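Local coordinates for Rho GTPase-activating protein 27 (Homo sapiens, PDB 3PP2) that probably switches off Rho-type GTPases such as CDC42 and RAC1 by stimulating GTP hydrolysis, and is represented here by its pleckstrin homology domain, at residues G12-T17 with A109-W114; T17-K22 with E100-H105. All blocks are in the same frame, centred on the assembly; numbering follows the deposited sequence. Where two conformers were deposited one is given.

Contact 1: residues G12-T17 with A109-W114; sequences GVLHRT and AIISTW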
loop_
_atom_site.group_PDB
_atom_site.type_symbol
_atom_site.label_atom_id
_atom_site.label_comp_id
_atom_site.label_asym_id
_atom_site.label_seq_id
_atom_site.Cartn_x
_atom_site.Cartn_y
_atom_site.Cartn_z
ATOM N N GLY A 12 -14.380 -0.209 -4.570
ATOM C CA GLY A 12 -13.816 0.303 -3.326
ATOM C C GLY A 12 -14.197 1.736 -3.035
ATOM O O GLY A 12 -14.786 2.394 -3.887
ATOM N N VAL A 13 -13.923 2.218 -1.832
ATOM C CA VAL A 13 -14.168 3.595 -1.535
ATOM C C VAL A 13 -12.957 4.468 -1.929
ATOM O O VAL A 13 -11.823 4.175 -1.531
ATOM C CB VAL A 13 -14.577 3.797 -0.068
ATOM C CG1 VAL A 13 -14.727 5.310 0.213
ATOM C CG2 VAL A 13 -15.866 3.034 0.272
ATOM N N LEU A 14 -13.203 5.522 -2.696
ATOM C CA LEU A 14 -12.194 6.469 -3.138
ATOM C C LEU A 14 -12.687 7.887 -2.929
ATOM O O LEU A 14 -13.893 8.158 -2.946
ATOM C CB LEU A 14 -11.850 6.295 -4.626
ATOM C CG LEU A 14 -11.168 4.979 -4.982
ATOM C CD1 LEU A 14 -11.084 4.808 -6.502
ATOM C CD2 LEU A 14 -9.808 4.878 -4.325
ATOM N N HIS A 15 -11.745 8.812 -2.821
ATOM C CA HIS A 15 -12.044 10.230 -2.872
ATOM C C HIS A 15 -12.009 10.685 -4.326
ATOM O O HIS A 15 -11.158 10.267 -5.123
ATOM C CB HIS A 15 -11.082 11.005 -2.028
ATOM C CG HIS A 15 -11.184 10.674 -0.594
ATOM N ND1 HIS A 15 -11.830 11.475 0.305
ATOM C CD2 HIS A 15 -10.671 9.638 0.108
ATOM C CE1 HIS A 15 -11.736 10.932 1.507
ATOM N NE2 HIS A 15 -11.056 9.801 1.411
ATOM N N ARG A 16 -12.942 11.536 -4.693
ATOM C CA ARG A 16 -12.970 12.067 -6.063
ATOM C C ARG A 16 -13.632 13.411 -6.127
ATOM O O ARG A 16 -14.527 13.718 -5.312
ATOM C CB ARG A 16 -13.662 11.074 -7.008
ATOM C CG ARG A 16 -15.170 11.059 -6.998
ATOM C CD ARG A 16 -15.712 10.580 -5.701
ATOM N NE ARG A 16 -17.157 10.389 -5.687
ATOM C CZ ARG A 16 -18.026 11.368 -5.632
ATOM N NH1 ARG A 16 -19.342 11.084 -5.579
ATOM N NH2 ARG A 16 -17.598 12.629 -5.596
ATOM N N THR A 17 -13.236 14.190 -7.130
ATOM C CA THR A 17 -13.933 15.410 -7.481
ATOM C C THR A 17 -13.929 15.549 -8.997
ATOM O O THR A 17 -12.937 15.221 -9.656
ATOM C CB THR A 17 -13.248 16.663 -6.860
ATOM O OG1 THR A 17 -13.978 17.833 -7.235
ATOM C CG2 THR A 17 -11.757 16.850 -7.227
ATOM N N ALA A 109 -0.764 2.623 -2.236
ATOM C CA ALA A 109 -0.956 1.299 -2.780
ATOM C C ALA A 109 -2.367 1.129 -3.334
ATOM O O ALA A 109 -2.579 0.555 -4.398
ATOM C CB ALA A 109 -0.610 0.223 -1.770
ATOM N N ILE A 110 -3.368 1.628 -2.615
ATOM C CA ILE A 110 -4.753 1.655 -3.127
ATOM C C ILE A 110 -4.777 2.355 -4.483
ATOM O O ILE A 110 -5.329 1.864 -5.448
ATOM C CB ILE A 110 -5.710 2.389 -2.114
ATOM C CG1 ILE A 110 -5.899 1.545 -0.854
ATOM C CG2 ILE A 110 -7.058 2.781 -2.786
ATOM C CD1 ILE A 110 -6.529 0.249 -1.093
ATOM N N ILE A 111 -4.211 3.545 -4.525
ATOM C CA ILE A 111 -4.255 4.360 -5.764
ATOM C C ILE A 111 -3.504 3.678 -6.900
ATOM O O ILE A 111 -3.974 3.654 -8.025
ATOM C CB ILE A 111 -3.774 5.786 -5.483
ATOM C CG1 ILE A 111 -4.919 6.550 -4.774
ATOM C CG2 ILE A 111 -3.285 6.543 -6.725
ATOM C CD1 ILE A 111 -6.112 6.914 -5.719
ATOM N N SER A 112 -2.334 3.103 -6.637
ATOM C CA SER A 112 -1.594 2.440 -7.729
ATOM C C SER A 112 -2.366 1.258 -8.291
ATOM O O SER A 112 -2.398 1.037 -9.493
ATOM C CB SER A 112 -0.213 2.027 -7.233
ATOM O OG SER A 112 0.515 1.369 -8.253
ATOM N N THR A 113 -2.988 0.484 -7.404
ATOM C CA THR A 113 -3.773 -0.645 -7.870
ATOM C C THR A 113 -5.005 -0.174 -8.687
ATOM O O THR A 113 -5.385 -0.828 -9.662
ATOM C CB THR A 113 -4.189 -1.612 -6.751
ATOM O OG1 THR A 113 -5.076 -0.958 -5.830
ATOM C CG2 THR A 113 -2.919 -2.170 -6.024
ATOM N N TRP A 114 -5.616 0.922 -8.295
ATOM C CA TRP A 114 -6.680 1.510 -9.107
ATOM C C TRP A 114 -6.187 2.053 -10.441
ATOM O O TRP A 114 -6.859 1.919 -11.458
ATOM C CB TRP A 114 -7.452 2.591 -8.332
ATOM C CG TRP A 114 -8.538 2.024 -7.483
ATOM C CD1 TRP A 114 -8.486 1.719 -6.164
ATOM C CD2 TRP A 114 -9.853 1.716 -7.913
ATOM N NE1 TRP A 114 -9.685 1.230 -5.730
ATOM C CE2 TRP A 114 -10.555 1.220 -6.775
ATOM C CE3 TRP A 114 -10.530 1.832 -9.133
ATOM C CZ2 TRP A 114 -11.885 0.852 -6.824
ATOM C CZ3 TRP A 114 -11.872 1.450 -9.170
ATOM C CH2 TRP A 114 -12.522 0.967 -8.030
#
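The indole of W114 takes L14 on one face and G12 at its edge. L14 CD1 sits 3.6 Å from the centroid of the five-membered ring of W114, only 13° off the ring normal. This is a CH-pi contact made squarely over the face. At the edge, near the ring plane, G12 N comes within 3.5 Å of W114 CZ2. I110 O, one helical turn back, also lies at the edge in the plane of the indole. W114 also makes a cation-pi contact with K10 and touches L43 of strand 42-46.

The two segments belong to strand 10-21 and helix 108-122. In a PH domain the C-terminal helix closes one end of the curled antiparallel sheet, and this contact is part of that closure. The strand and helix segments run almost at right angles, 92°, with their axes 10.6 Å apart.

L14 carries most of the strand side. With CG anti to the carbonyl carbon (chi1 -66°) and chi2 extended, both of its methyls reach the helix. L14 CD2 packs 3.8 Å from I110 CG2 in the conformer given, the two side chains crossing at a slant. The same methyl still brushes the pyrrole side of the indole, and it approaches I111 CD1 more loosely, at 4.4 Å. L14 also touches T36 and I103 of the neighbouring strands.

Contact 2: residues T17-K22 with E100-H105; sequences TKTADK and EYLIQH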
loop_
_atom_site.group_PDB
_atom_site.type_symbol
_atom_site.label_atom_id
_atom_site.label_comp_id
_atom_site.label_asym_id
_atom_site.label_seq_id
_atom_site.Cartn_x
_atom_site.Cartn_y
_atom_site.Cartn_z
ATOM N N THR A 17 -13.236 14.190 -7.130
ATOM C CA THR A 17 -13.933 15.410 -7.481
ATOM C C THR A 17 -13.929 15.549 -8.997
ATOM O O THR A 17 -12.937 15.221 -9.656
ATOM C CB THR A 17 -13.248 16.663 -6.860
ATOM O OG1 THR A 17 -13.978 17.833 -7.235
ATOM C CG2 THR A 17 -11.757 16.850 -7.227
ATOM N N LYS A 18 -14.997 16.105 -9.526
ATOM C CA LYS A 18 -15.017 16.552 -10.899
ATOM C C LYS A 18 -14.251 17.864 -10.941
ATOM O O LYS A 18 -14.256 18.648 -9.963
ATOM C CB LYS A 18 -16.456 16.740 -11.381
ATOM C CG LYS A 18 -16.607 16.958 -12.860
ATOM C CD LYS A 18 -18.097 16.866 -13.279
ATOM C CE LYS A 18 -18.253 17.020 -14.781
ATOM N NZ LYS A 18 -19.726 17.001 -15.097
ATOM N N THR A 19 -13.481 18.047 -12.016
ATOM C CA THR A 19 -12.702 19.279 -12.216
ATOM C C THR A 19 -12.996 19.980 -13.552
ATOM O O THR A 19 -12.693 21.153 -13.691
ATOM C CB THR A 19 -11.201 18.998 -12.133
ATOM O OG1 THR A 19 -10.892 17.906 -13.011
ATOM C CG2 THR A 19 -10.808 18.654 -10.699
ATOM N N ALA A 20 -13.606 19.298 -14.509
ATOM C CA ALA A 20 -14.040 19.952 -15.762
ATOM C C ALA A 20 -15.273 19.268 -16.301
ATOM O O ALA A 20 -15.414 18.026 -16.167
ATOM C CB ALA A 20 -12.945 19.933 -16.791
ATOM N N ASP A 21 -16.204 20.085 -16.840
ATOM C CA ASP A 21 -17.418 19.586 -17.447
ATOM C C ASP A 21 -17.265 19.805 -18.931
ATOM O O ASP A 21 -17.289 20.939 -19.403
ATOM C CB ASP A 21 -18.626 20.359 -16.909
ATOM C CG ASP A 21 -19.909 19.940 -17.556
ATOM O OD1 ASP A 21 -20.106 18.708 -17.701
ATOM O OD2 ASP A 21 -20.748 20.834 -17.831
ATOM N N LYS A 22 -17.078 18.728 -19.677
ATOM C CA LYS A 22 -16.996 18.819 -21.145
ATOM C C LYS A 22 -15.972 19.862 -21.609
ATOM O O LYS A 22 -16.223 20.647 -22.548
ATOM C CB LYS A 22 -18.359 19.050 -21.767
ATOM C CG LYS A 22 -19.325 17.916 -21.466
ATOM C CD LYS A 22 -20.677 18.155 -22.092
ATOM C CE LYS A 22 -21.580 17.007 -21.801
ATOM N NZ LYS A 22 -20.936 15.701 -22.142
ATOM N N GLU A 100 -13.306 15.987 -16.731
ATOM C CA GLU A 100 -12.101 15.622 -16.009
ATOM C C GLU A 100 -12.456 15.405 -14.536
ATOM O O GLU A 100 -13.326 16.093 -13.988
ATOM C CB GLU A 100 -11.016 16.730 -16.140
ATOM C CG GLU A 100 -10.515 16.980 -17.598
ATOM C CD GLU A 100 -9.469 18.080 -17.720
ATOM O OE1 GLU A 100 -9.119 18.703 -16.693
ATOM O OE2 GLU A 100 -8.992 18.317 -18.862
ATOM N N TYR A 101 -11.747 14.468 -13.921
ATOM C CA TYR A 101 -11.935 14.072 -12.521
ATOM C C TYR A 101 -10.577 13.841 -11.892
ATOM O O TYR A 101 -9.640 13.414 -12.578
ATOM C CB TYR A 101 -12.732 12.755 -12.412
ATOM C CG TYR A 101 -14.073 12.838 -13.087
ATOM C CD1 TYR A 101 -15.229 13.133 -12.386
ATOM C CD2 TYR A 101 -14.160 12.617 -14.461
ATOM C CE1 TYR A 101 -16.436 13.236 -13.041
ATOM C CE2 TYR A 101 -15.333 12.717 -15.137
ATOM C CZ TYR A 101 -16.508 13.021 -14.422
ATOM O OH TYR A 101 -17.711 13.133 -15.103
ATOM N N LEU A 102 -10.475 14.151 -10.606
ATOM C CA LEU A 102 -9.371 13.703 -9.783
ATOM C C LEU A 102 -9.844 12.594 -8.866
ATOM O O LEU A 102 -10.967 12.652 -8.363
ATOM C CB LEU A 102 -8.775 14.849 -8.975
ATOM C CG LEU A 102 -8.302 16.056 -9.762
ATOM C CD1 LEU A 102 -7.874 17.212 -8.861
ATOM C CD2 LEU A 102 -7.254 15.729 -10.766
ATOM N N ILE A 103 -8.940 11.644 -8.595
ATOM C CA ILE A 103 -9.216 10.437 -7.816
ATOM C C ILE A 103 -8.091 10.334 -6.804
ATOM O O ILE A 103 -6.920 10.520 -7.162
ATOM C CB ILE A 103 -9.278 9.163 -8.708
ATOM C CG1 ILE A 103 -10.229 9.378 -9.898
ATOM C CG2 ILE A 103 -9.601 7.924 -7.904
ATOM C CD1 ILE A 103 -10.139 8.270 -10.925
ATOM N N GLN A 104 -8.431 10.063 -5.549
ATOM C CA GLN A 104 -7.404 10.106 -4.489
ATOM C C GLN A 104 -7.685 9.132 -3.390
ATOM O O GLN A 104 -8.838 8.794 -3.101
ATOM C CB GLN A 104 -7.389 11.535 -3.932
ATOM C CG GLN A 104 -6.272 11.909 -3.004
ATOM C CD GLN A 104 -6.581 11.670 -1.544
ATOM O OE1 GLN A 104 -7.760 11.696 -1.103
ATOM N NE2 GLN A 104 -5.515 11.494 -0.753
ATOM N N HIS A 105 -6.620 8.740 -2.691
ATOM C CA HIS A 105 -6.713 7.996 -1.430
ATOM C C HIS A 105 -5.411 8.218 -0.687
ATOM O O HIS A 105 -4.373 8.390 -1.291
ATOM C CB HIS A 105 -6.979 6.504 -1.648
ATOM C CG HIS A 105 -7.472 5.788 -0.439
ATOM N ND1 HIS A 105 -6.634 5.396 0.593
ATOM C CD2 HIS A 105 -8.733 5.430 -0.077
ATOM C CE1 HIS A 105 -7.361 4.795 1.521
ATOM N NE2 HIS A 105 -8.641 4.818 1.153
#
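E100 faces both T19 and A20, which makes this a classic beta bulge in an antiparallel pair. E100 O accepts T19 N at 2.8 Å in an almost straight bond, 178° at the hydrogen. It also takes A20 N, longer at 3.3 Å. Both donors come from the same face of its carbonyl plane. T19 OG1 adds a weak bond to the same oxygen. E100 N returns a bond to A20 O. Beside it A20 CB packs 3.8 Å from E100 CB. In the conformer given, E100 OE1 forms a salt bridge with R25.

Y101 pairs with K18 at a non-hydrogen-bonded position. The aliphatic chain of K18 runs obliquely past the ring, with K18 CG 3.7 Å from Y101 CE1. With CG anti to the backbone N (chi1 -169°) and the rest extended, the chain carries its ammonium past the phenol to D21. There K18 NZ meets D21 OD1 at 3.1 Å in a salt bridge, from above the carboxylate plane. Cut back to an alanine here, the K18 chain would probably leave D21 without this charge partner and the Y101 ring less covered.

L102 forms a hydrogen-bonded pair with T17. L102 N gives to T17 O at 2.8 Å, and T17 N gives back to L102 O. The side chains of T19 and L102 cross at about a right angle, with T19 CG2 3.7 Å from L102 CG.

Strand 100-104 lies between strands 10-21 and 90-94 in the PH-domain sheet. Y101 and I103 bond through their backbones to L93 and L91. Further along, I103 packs on I118 of helix 108-122, and H105 on I110 and I111.

In the fold
Contacts 1 and 2 lie along one strand, 10-21, and share T17. Their centres are about 13 Å apart. Segment 17-22 holds the bulged end of the pairing with strand 100-104, while L14 and G12 in 12-17 meet helix 108-122, which follows that strand in the chain. Along the chain contact 2 is nested inside the loop closed by contact 1. The two meet directly. H15 O and Q104 N, 2.8 Å apart, probably form a hydrogen bond that carries the strand pairing on into 12-17. I111 CD1 packs 3.6 Å from Q104 C. A glycerol near G12 and a citrate near L102 probably come from crystallisation.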